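Local atomic coordinates of beta-galactosidase (PDB entry 4OIF), a protein that probably hydrolyses terminal non-reducing beta-D-galactose residues from beta-D-galactosides, as a zinc-containing member of glycoside hydrolase family 42. Residues E103-R113 with G160-Q169; V228-E237 with G268-L278. One frame throughout, in Å; residues are numbered along the deposited sequence.

Interaction 1: residues E103-R113 with G160-Q169. With ZN (zinc ion), chain D.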
loop_
_atom_site.group_PDB
_atom_site.type_symbol
_atom_site.label_atom_id
_atom_site.label_comp_id
_atom_site.label_asym_id
_atom_site.label_seq_id
_atom_site.Cartn_x
_atom_site.Cartn_y
_atom_site.Cartn_z
ATOM N N GLU A 103 -30.068 4.505 -12.843
ATOM C CA GLU A 103 -29.698 5.821 -12.339
ATOM C C GLU A 103 -29.497 5.817 -10.832
ATOM O O GLU A 103 -28.983 6.781 -10.268
ATOM C CB GLU A 103 -30.760 6.858 -12.712
ATOM C CG GLU A 103 -32.016 6.773 -11.870
ATOM C CD GLU A 103 -32.825 8.066 -11.874
ATOM O OE1 GLU A 103 -32.881 8.750 -12.913
ATOM O OE2 GLU A 103 -33.400 8.402 -10.827
ATOM N N VAL A 104 -29.899 4.734 -10.178
ATOM C CA VAL A 104 -29.803 4.652 -8.724
ATOM C C VAL A 104 -28.440 4.140 -8.294
ATOM O O VAL A 104 -28.123 4.137 -7.108
ATOM C CB VAL A 104 -30.888 3.731 -8.124
ATOM C CG1 VAL A 104 -32.282 4.196 -8.533
ATOM C CG2 VAL A 104 -30.632 2.280 -8.535
ATOM N N LEU A 105 -27.644 3.691 -9.255
ATOM C CA LEU A 105 -26.297 3.213 -8.970
ATOM C C LEU A 105 -25.344 4.398 -8.905
ATOM O O LEU A 105 -25.469 5.323 -9.692
ATOM C CB LEU A 105 -25.843 2.200 -10.029
ATOM C CG LEU A 105 -26.622 0.875 -10.033
ATOM C CD1 LEU A 105 -26.212 -0.070 -11.166
ATOM C CD2 LEU A 105 -26.494 0.160 -8.684
ATOM N N ARG A 106 -24.399 4.372 -7.970
ATOM C CA ARG A 106 -23.463 5.480 -7.779
ATOM C C ARG A 106 -22.382 5.606 -8.849
ATOM O O ARG A 106 -21.949 4.630 -9.461
ATOM C CB ARG A 106 -22.763 5.360 -6.426
ATOM C CG ARG A 106 -23.632 5.659 -5.228
ATOM C CD ARG A 106 -22.849 5.439 -3.931
ATOM N NE ARG A 106 -23.548 5.992 -2.768
ATOM C CZ ARG A 106 -23.125 5.876 -1.512
ATOM N NH1 ARG A 106 -22.005 5.210 -1.243
ATOM N NH2 ARG A 106 -23.826 6.425 -0.522
ATOM N N VAL A 107 -21.950 6.837 -9.056
ATOM C CA VAL A 107 -20.734 7.113 -9.789
ATOM C C VAL A 107 -19.706 7.544 -8.757
ATOM O O VAL A 107 -19.952 8.518 -8.030
ATOM C CB VAL A 107 -20.948 8.215 -10.841
ATOM C CG1 VAL A 107 -19.648 8.570 -11.501
ATOM C CG2 VAL A 107 -21.971 7.769 -11.869
ATOM N N ASN A 108 -18.576 6.836 -8.655
ATOM C CA ASN A 108 -17.621 7.182 -7.599
ATOM C C ASN A 108 -16.853 8.448 -7.938
ATOM O O ASN A 108 -17.163 9.121 -8.927
ATOM C CB ASN A 108 -16.650 6.038 -7.298
ATOM C CG ASN A 108 -15.766 5.669 -8.472
ATOM O OD1 ASN A 108 -15.676 6.381 -9.468
ATOM N ND2 ASN A 108 -15.097 4.532 -8.351
ATOM N N ALA A 109 -15.867 8.778 -7.109
ATOM C CA ALA A 109 -15.119 10.019 -7.281
ATOM C C ALA A 109 -14.337 10.013 -8.591
ATOM O O ALA A 109 -14.215 11.052 -9.250
ATOM C CB ALA A 109 -14.187 10.244 -6.106
ATOM N N ALA A 110 -13.828 8.839 -8.968
ATOM C CA ALA A 110 -13.067 8.676 -10.214
ATOM C C ALA A 110 -13.972 8.606 -11.432
ATOM O O ALA A 110 -13.516 8.279 -12.516
ATOM C CB ALA A 110 -12.209 7.437 -10.152
ATOM N N ARG A 111 -15.255 8.895 -11.225
ATOM C CA ARG A 111 -16.287 8.913 -12.262
ATOM C C ARG A 111 -16.614 7.522 -12.861
ATOM O O ARG A 111 -17.173 7.416 -13.953
ATOM C CB ARG A 111 -15.902 9.905 -13.367
ATOM C CG ARG A 111 -15.564 11.323 -12.852
ATOM C CD ARG A 111 -16.596 11.822 -11.840
ATOM N NE ARG A 111 -16.693 13.279 -11.806
ATOM C CZ ARG A 111 -16.303 14.034 -10.780
ATOM N NH1 ARG A 111 -15.787 13.467 -9.686
ATOM N NH2 ARG A 111 -16.439 15.357 -10.846
ATOM N N VAL A 112 -16.306 6.461 -12.123
ATOM C CA VAL A 112 -16.735 5.128 -12.496
ATOM C C VAL A 112 -18.162 4.838 -12.012
ATOM O O VAL A 112 -18.485 5.012 -10.828
ATOM C CB VAL A 112 -15.791 4.056 -11.920
ATOM C CG1 VAL A 112 -16.274 2.668 -12.290
ATOM C CG2 VAL A 112 -14.378 4.282 -12.419
ATOM N N ARG A 113 -19.017 4.400 -12.926
ATOM C CA ARG A 113 -20.335 3.914 -12.546
ATOM C C ARG A 113 -20.211 2.521 -11.919
ATOM O O ARG A 113 -19.564 1.626 -12.469
ATOM C CB ARG A 113 -21.274 3.864 -13.749
ATOM C CG ARG A 113 -22.670 3.369 -13.411
ATOM C CD ARG A 113 -23.485 4.426 -12.680
ATOM N NE ARG A 113 -23.889 5.515 -13.573
ATOM C CZ ARG A 113 -24.793 6.446 -13.271
ATOM N NH1 ARG A 113 -25.406 6.437 -12.093
ATOM N NH2 ARG A 113 -25.095 7.386 -14.152
ATOM N N GLY A 160 -24.263 6.938 4.464
ATOM C CA GLY A 160 -22.868 7.205 4.197
ATOM C C GLY A 160 -22.486 6.997 2.752
ATOM O O GLY A 160 -23.125 6.228 2.025
ATOM N N GLY A 161 -21.431 7.692 2.334
ATOM C CA GLY A 161 -20.956 7.603 0.969
ATOM C C GLY A 161 -21.429 8.768 0.121
ATOM O O GLY A 161 -22.268 9.576 0.541
ATOM N N GLU A 162 -20.901 8.856 -1.090
ATOM C CA GLU A 162 -21.272 9.952 -1.966
ATOM C C GLU A 162 -21.462 9.467 -3.391
ATOM O O GLU A 162 -21.130 8.328 -3.728
ATOM C CB GLU A 162 -20.216 11.054 -1.901
ATOM C CG GLU A 162 -18.782 10.551 -1.987
ATOM C CD GLU A 162 -17.773 11.612 -1.578
ATOM O OE1 GLU A 162 -17.736 11.976 -0.379
ATOM O OE2 GLU A 162 -17.016 12.084 -2.456
ATOM N N CYS A 163 -22.032 10.327 -4.219
ATOM C CA CYS A 163 -22.203 10.024 -5.626
ATOM C C CYS A 163 -21.820 11.244 -6.457
ATOM O O CYS A 163 -22.072 12.380 -6.055
ATOM C CB CYS A 163 -23.640 9.583 -5.928
ATOM S SG CYS A 163 -23.891 9.124 -7.656
ATOM N N HIS A 164 -21.204 10.989 -7.611
ATOM C CA HIS A 164 -20.637 12.030 -8.454
ATOM C C HIS A 164 -21.226 12.025 -9.856
ATOM O O HIS A 164 -20.652 12.613 -10.767
ATOM C CB HIS A 164 -19.123 11.863 -8.560
ATOM C CG HIS A 164 -18.409 11.946 -7.252
ATOM N ND1 HIS A 164 -17.737 13.080 -6.845
ATOM C CD2 HIS A 164 -18.238 11.032 -6.269
ATOM C CE1 HIS A 164 -17.197 12.865 -5.660
ATOM N NE2 HIS A 164 -17.481 11.627 -5.292
ATOM N N CYS A 165 -22.353 11.348 -10.034
ATOM C CA CYS A 165 -23.007 11.296 -11.334
ATOM C C CYS A 165 -23.460 12.688 -11.762
ATOM O O CYS A 165 -23.376 13.644 -10.979
ATOM C CB CYS A 165 -24.195 10.332 -11.300
ATOM S SG CYS A 165 -25.652 10.939 -10.470
ATOM N N ASN A 166 -23.955 12.803 -12.995
ATOM C CA ASN A 166 -24.290 14.126 -13.516
ATOM C C ASN A 166 -25.504 14.735 -12.803
ATOM O O ASN A 166 -25.603 15.972 -12.697
ATOM C CB ASN A 166 -24.506 14.065 -15.027
ATOM C CG ASN A 166 -23.209 13.796 -15.795
ATOM O OD1 ASN A 166 -22.113 14.161 -15.353
ATOM N ND2 ASN A 166 -23.333 13.157 -16.954
ATOM N N LEU A 167 -26.378 13.886 -12.264
ATOM C CA LEU A 167 -27.501 14.340 -11.460
ATOM C C LEU A 167 -26.992 15.054 -10.217
ATOM O O LEU A 167 -27.417 16.169 -9.877
ATOM C CB LEU A 167 -28.376 13.152 -11.072
ATOM C CG LEU A 167 -29.039 12.429 -12.245
ATOM C CD1 LEU A 167 -30.119 11.487 -11.738
ATOM C CD2 LEU A 167 -29.618 13.429 -13.219
ATOM N N CYS A 168 -26.053 14.392 -9.552
ATOM C CA CYS A 168 -25.400 14.933 -8.376
ATOM C C CYS A 168 -24.542 16.167 -8.684
ATOM O O CYS A 168 -24.432 17.060 -7.844
ATOM C CB CYS A 168 -24.555 13.839 -7.709
ATOM S SG CYS A 168 -25.560 12.514 -6.910
ATOM N N GLN A 169 -23.934 16.218 -9.867
ATOM C CA GLN A 169 -23.143 17.383 -10.256
ATOM C C GLN A 169 -24.063 18.584 -10.368
ATOM O O GLN A 169 -23.740 19.696 -9.895
ATOM C CB GLN A 169 -22.418 17.155 -11.591
ATOM C CG GLN A 169 -21.438 15.982 -11.593
ATOM C CD GLN A 169 -20.242 16.215 -10.705
ATOM O OE1 GLN A 169 -19.844 17.352 -10.470
ATOM N NE2 GLN A 169 -19.658 15.134 -10.201
HETATM ZN ZN ZN D . -25.722 10.645 -8.111
HETATM O O HOH W 1 -21.620 3.898 1.526
#
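Arg106 runs extended along the backbone of 160-163 and turns the edge of its guanidinium to the Gly160 carbonyl: NH2 meets Gly160 O at 2.6 Å, nearly straight (175°) and in the plane of the group. A water joins Arg106 NH1 to the same oxygen, while the peptide of Gly161 and Glu162 lies over one face of the guanidinium. One residue on, Val107 makes the central link with its backbone. Its N-H points at Cys163 SG (3.3 Å, 171°), and its carbonyl O takes the N-H of His164 at 2.8 Å. The CG2 branch of Val107 packs on Cys165 CB at 3.4 Å. The His164 ring stands beside the type I turn 108-111 and receives Ala109 CA over one face, a CH-pi contact 3.6 Å from the ring centroid. Its ND1 is bonded to Ser208. Arg111, bent at chi2 (-46°), brings its guanidinium back over His164 CB and Gln169 NE2; its NH1 is held by Ala109 O and its NH2 by Ser208 O. Gln169 NE2 in turn donates to His164 O at 2.8 Å, fixing the first turn of helix 166-179 to the loop before it. Cys163, Cys165 and Cys168, with Cys123 from elsewhere in the chain, complete a four-cysteine zinc site. Thiolate character on Cys163 SG, which binds zinc at 2.4 Å, would suit it to accept the Val107 N-H, and this second-shell bond probably tempers the negative charge that four sulfurs gather round the metal.

Interaction 2: residues V228-E237 with G268-L278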
loop_
_atom_site.group_PDB
_atom_site.type_symbol
_atom_site.label_atom_id
_atom_site.label_comp_id
_atom_site.label_asym_id
_atom_site.label_seq_id
_atom_site.Cartn_x
_atom_site.Cartn_y
_atom_site.Cartn_z
ATOM N N VAL A 228 -22.572 16.780 0.544
ATOM C CA VAL A 228 -22.836 15.364 0.725
ATOM C C VAL A 228 -23.726 15.183 1.955
ATOM O O VAL A 228 -24.743 14.444 1.914
ATOM C CB VAL A 228 -21.521 14.563 0.865
ATOM C CG1 VAL A 228 -21.802 13.152 1.390
ATOM C CG2 VAL A 228 -20.781 14.535 -0.479
ATOM N N THR A 229 -23.367 15.879 3.033
ATOM C CA THR A 229 -24.219 15.866 4.218
ATOM C C THR A 229 -25.646 16.367 3.926
ATOM O O THR A 229 -26.632 15.673 4.217
ATOM C CB THR A 229 -23.615 16.709 5.353
ATOM O OG1 THR A 229 -22.518 15.993 5.926
ATOM C CG2 THR A 229 -24.655 16.975 6.445
ATOM N N ASP A 230 -25.749 17.550 3.328
ATOM C CA ASP A 230 -27.048 18.136 3.027
ATOM C C ASP A 230 -27.906 17.251 2.128
ATOM O O ASP A 230 -29.088 17.090 2.366
ATOM C CB ASP A 230 -26.883 19.508 2.380
ATOM C CG ASP A 230 -26.620 20.604 3.397
ATOM O OD1 ASP A 230 -26.742 20.328 4.609
ATOM O OD2 ASP A 230 -26.295 21.740 2.987
ATOM N N GLN A 231 -27.312 16.671 1.100
ATOM C CA GLN A 231 -28.060 15.875 0.166
ATOM C C GLN A 231 -28.493 14.554 0.805
ATOM O O GLN A 231 -29.603 14.048 0.527
ATOM C CB GLN A 231 -27.231 15.647 -1.110
ATOM C CG GLN A 231 -28.028 15.050 -2.268
ATOM C CD GLN A 231 -29.040 15.970 -2.898
ATOM O OE1 GLN A 231 -29.708 16.751 -2.226
ATOM N NE2 GLN A 231 -29.173 15.868 -4.218
ATOM N N THR A 232 -27.647 14.028 1.692
ATOM C CA THR A 232 -28.020 12.854 2.486
ATOM C C THR A 232 -29.235 13.157 3.385
ATOM O O THR A 232 -30.223 12.408 3.393
ATOM C CB THR A 232 -26.836 12.373 3.346
ATOM O OG1 THR A 232 -25.806 11.889 2.488
ATOM C CG2 THR A 232 -27.247 11.263 4.281
ATOM N N ILE A 233 -29.173 14.276 4.109
ATOM C CA ILE A 233 -30.274 14.689 4.975
ATOM C C ILE A 233 -31.561 14.928 4.184
ATOM O O ILE A 233 -32.635 14.481 4.583
ATOM C CB ILE A 233 -29.933 15.948 5.755
ATOM C CG1 ILE A 233 -28.769 15.671 6.699
ATOM C CG2 ILE A 233 -31.142 16.428 6.547
ATOM C CD1 ILE A 233 -28.421 16.864 7.609
ATOM N N SER A 234 -31.445 15.607 3.050
ATOM C CA SER A 234 -32.571 15.796 2.133
ATOM C C SER A 234 -33.201 14.449 1.717
ATOM O O SER A 234 -34.445 14.316 1.688
ATOM C CB SER A 234 -32.116 16.588 0.900
ATOM O OG SER A 234 -33.002 16.426 -0.198
ATOM N N PHE A 235 -32.351 13.460 1.416
ATOM C CA PHE A 235 -32.846 12.118 1.103
ATOM C C PHE A 235 -33.623 11.549 2.274
ATOM O O PHE A 235 -34.683 10.935 2.098
ATOM C CB PHE A 235 -31.702 11.172 0.744
ATOM C CG PHE A 235 -32.157 9.818 0.250
ATOM C CD1 PHE A 235 -32.492 8.806 1.145
ATOM C CD2 PHE A 235 -32.229 9.548 -1.115
ATOM C CE1 PHE A 235 -32.914 7.553 0.686
ATOM C CE2 PHE A 235 -32.640 8.295 -1.580
ATOM C CZ PHE A 235 -32.987 7.297 -0.672
ATOM N N PHE A 236 -33.075 11.736 3.470
ATOM C CA PHE A 236 -33.731 11.277 4.690
ATOM C C PHE A 236 -35.132 11.896 4.881
ATOM O O PHE A 236 -36.093 11.207 5.229
ATOM C CB PHE A 236 -32.841 11.600 5.893
ATOM C CG PHE A 236 -33.559 11.582 7.208
ATOM C CD1 PHE A 236 -33.680 10.402 7.931
ATOM C CD2 PHE A 236 -34.101 12.748 7.735
ATOM C CE1 PHE A 236 -34.342 10.378 9.155
ATOM C CE2 PHE A 236 -34.765 12.733 8.959
ATOM C CZ PHE A 236 -34.888 11.546 9.670
ATOM N N GLU A 237 -35.221 13.203 4.679
ATOM C CA GLU A 237 -36.455 13.941 4.857
ATOM C C GLU A 237 -37.475 13.415 3.876
ATOM O O GLU A 237 -38.661 13.171 4.214
ATOM C CB GLU A 237 -36.212 15.439 4.651
ATOM C CG GLU A 237 -35.454 16.094 5.795
ATOM C CD GLU A 237 -36.310 16.202 7.060
ATOM O OE1 GLU A 237 -37.555 16.135 6.912
ATOM O OE2 GLU A 237 -35.753 16.359 8.184
ATOM N N GLY A 268 -17.820 10.651 7.603
ATOM C CA GLY A 268 -18.522 10.779 6.338
ATOM C C GLY A 268 -19.698 11.738 6.295
ATOM O O GLY A 268 -20.158 12.118 5.216
ATOM N N LEU A 269 -20.196 12.125 7.465
ATOM C CA LEU A 269 -21.374 12.989 7.555
ATOM C C LEU A 269 -21.278 13.890 8.778
ATOM O O LEU A 269 -20.739 13.498 9.813
ATOM C CB LEU A 269 -22.652 12.150 7.627
ATOM C CG LEU A 269 -23.074 11.352 6.397
ATOM C CD1 LEU A 269 -24.218 10.414 6.746
ATOM C CD2 LEU A 269 -23.463 12.293 5.262
ATOM N N ASP A 270 -21.789 15.106 8.658
ATOM C CA ASP A 270 -21.815 16.015 9.791
ATOM C C ASP A 270 -23.025 15.694 10.684
ATOM O O ASP A 270 -24.142 16.150 10.431
ATOM C CB ASP A 270 -21.854 17.461 9.309
ATOM C CG ASP A 270 -21.647 18.453 10.429
ATOM O OD1 ASP A 270 -21.656 18.045 11.608
ATOM O OD2 ASP A 270 -21.471 19.650 10.130
ATOM N N TYR A 271 -22.800 14.906 11.730
ATOM C CA TYR A 271 -23.895 14.488 12.594
ATOM C C TYR A 271 -24.457 15.633 13.432
ATOM O O TYR A 271 -25.580 15.541 13.929
ATOM C CB TYR A 271 -23.444 13.362 13.519
ATOM C CG TYR A 271 -23.313 12.016 12.863
ATOM C CD1 TYR A 271 -24.014 11.714 11.701
ATOM C CD2 TYR A 271 -22.482 11.042 13.406
ATOM C CE1 TYR A 271 -23.897 10.482 11.104
ATOM C CE2 TYR A 271 -22.355 9.813 12.815
ATOM C CZ TYR A 271 -23.069 9.533 11.667
ATOM O OH TYR A 271 -22.944 8.292 11.089
ATOM N N SER A 272 -23.686 16.705 13.606
ATOM C CA SER A 272 -24.170 17.821 14.411
ATOM C C SER A 272 -25.312 18.507 13.667
ATOM O O SER A 272 -26.161 19.161 14.265
ATOM C CB SER A 272 -23.056 18.815 14.724
ATOM O OG SER A 272 -22.742 19.615 13.609
ATOM N N LYS A 273 -25.324 18.325 12.351
ATOM C CA LYS A 273 -26.362 18.860 11.484
ATOM C C LYS A 273 -27.508 17.868 11.335
ATOM O O LYS A 273 -28.676 18.267 11.232
ATOM C CB LYS A 273 -25.765 19.206 10.104
ATOM C CG LYS A 273 -26.496 20.299 9.343
ATOM C CD LYS A 273 -25.821 20.574 8.008
ATOM C CE LYS A 273 -26.327 21.865 7.380
ATOM N NZ LYS A 273 -27.818 21.880 7.327
ATOM N N PHE A 274 -27.171 16.576 11.323
ATOM C CA PHE A 274 -28.161 15.526 11.061
ATOM C C PHE A 274 -29.047 15.377 12.310
ATOM O O PHE A 274 -30.256 15.118 12.209
ATOM C CB PHE A 274 -27.473 14.192 10.712
ATOM C CG PHE A 274 -28.318 13.248 9.871
ATOM C CD1 PHE A 274 -27.773 12.601 8.774
ATOM C CD2 PHE A 274 -29.673 13.080 10.124
ATOM C CE1 PHE A 274 -28.543 11.746 7.996
ATOM C CE2 PHE A 274 -30.454 12.234 9.349
ATOM C CZ PHE A 274 -29.886 11.571 8.278
ATOM N N ALA A 275 -28.439 15.553 13.485
ATOM C CA ALA A 275 -29.128 15.360 14.761
ATOM C C ALA A 275 -30.382 16.220 14.878
ATOM O O ALA A 275 -31.389 15.796 15.463
ATOM C CB ALA A 275 -28.182 15.648 15.910
ATOM N N LYS A 276 -30.305 17.430 14.324
ATOM C CA LYS A 276 -31.441 18.350 14.309
ATOM C C LYS A 276 -32.646 17.765 13.571
ATOM O O LYS A 276 -33.765 18.221 13.764
ATOM C CB LYS A 276 -31.061 19.680 13.664
ATOM C CG LYS A 276 -29.886 20.423 14.296
ATOM C CD LYS A 276 -29.705 21.777 13.622
ATOM C CE LYS A 276 -28.314 22.338 13.846
ATOM N NZ LYS A 276 -27.963 22.244 15.283
ATOM N N HIS A 277 -32.420 16.758 12.732
ATOM C CA HIS A 277 -33.505 16.182 11.938
ATOM C C HIS A 277 -34.081 14.906 12.547
ATOM O O HIS A 277 -35.051 14.363 12.035
ATOM C CB HIS A 277 -33.025 15.902 10.507
ATOM C CG HIS A 277 -32.592 17.133 9.772
ATOM N ND1 HIS A 277 -33.391 17.765 8.841
ATOM C CD2 HIS A 277 -31.457 17.870 9.856
ATOM C CE1 HIS A 277 -32.758 18.826 8.371
ATOM N NE2 HIS A 277 -31.581 18.910 8.968
ATOM N N LEU A 278 -33.492 14.441 13.643
ATOM C CA LEU A 278 -33.927 13.199 14.270
ATOM C C LEU A 278 -34.671 13.451 15.580
ATOM O O LEU A 278 -34.473 14.483 16.220
ATOM C CB LEU A 278 -32.725 12.294 14.523
ATOM C CG LEU A 278 -31.857 11.950 13.311
ATOM C CD1 LEU A 278 -30.640 11.140 13.763
ATOM C CD2 LEU A 278 -32.651 11.190 12.260
HETATM O O HOH W 2 -20.601 14.756 4.471
HETATM O O HOH W 3 -29.376 20.158 5.769
#
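Val228 opens the contact by resting CG1 near Leu269 CD2. At Thr229, OG1 accepts the backbone N-H of Asp270 at 3.0 Å (168°), and a water links the same hydroxyl to Gly268 O. The bond holds the start of the helix that begins at Tyr271, where Asp270 is the N-cap and its OD1 receives both N and OG of Ser272. Asp230 OD1 meets Lys273 NZ in a salt bridge of 3.3 Å that a water also spans; Asp230 OD2 accepts a hydrogen bond from Trp175. Thr232 and Leu269 meet end to end, CD2 of Leu269 touching the Thr232 hydroxyl, which is turned back to Val228 O. Ile233 serves two rings: chi1 of -64° sets CG1 beside the backbone N, over a face of Phe274, and leaves CG2 opposite that N, almost centrally over His277, 3.3 Å from its centroid. Phe236 offers a face to the edge of Phe274 in a T-shaped pair, centroids 5.2 Å apart and planes at 71°, while its CZ touches Leu278 CD2. Glu237 closes the row: His277 ND1, with the oxygen in its ring plane, donates to Glu237 OE2 at 2.8 Å from the anti side, tilted out of the carboxylate plane. Phe236, Phe274 and Leu278 also pack on strand 252-259, so helix 218-246 and segment 268-278 meet over the outer side of a parallel barrel strand, as expected in this family's TIM barrel.

Interactions 1 and 2 follow one another along the chain within the same catalytic barrel domain, their centres about 18 Å apart. They meet where 160-162 passes the start of 228-237: Gly161 O lies 3.7 Å from Val228 CG1, and Glu162 CB lies 3.8 Å from Val228 CG2. The side chain of Val228 is about 10 Å from the zinc ion, three of whose four ligands lie in interaction 1. Both contacts come near the predicted proton donor Glu158, whose side chain is about 7 Å from Gly160 and about 8 Å from the side chain of Leu269. Leu269 CD1 itself comes within 4.2 Å of Gly160 N, so the two contacts join near the presumed active site.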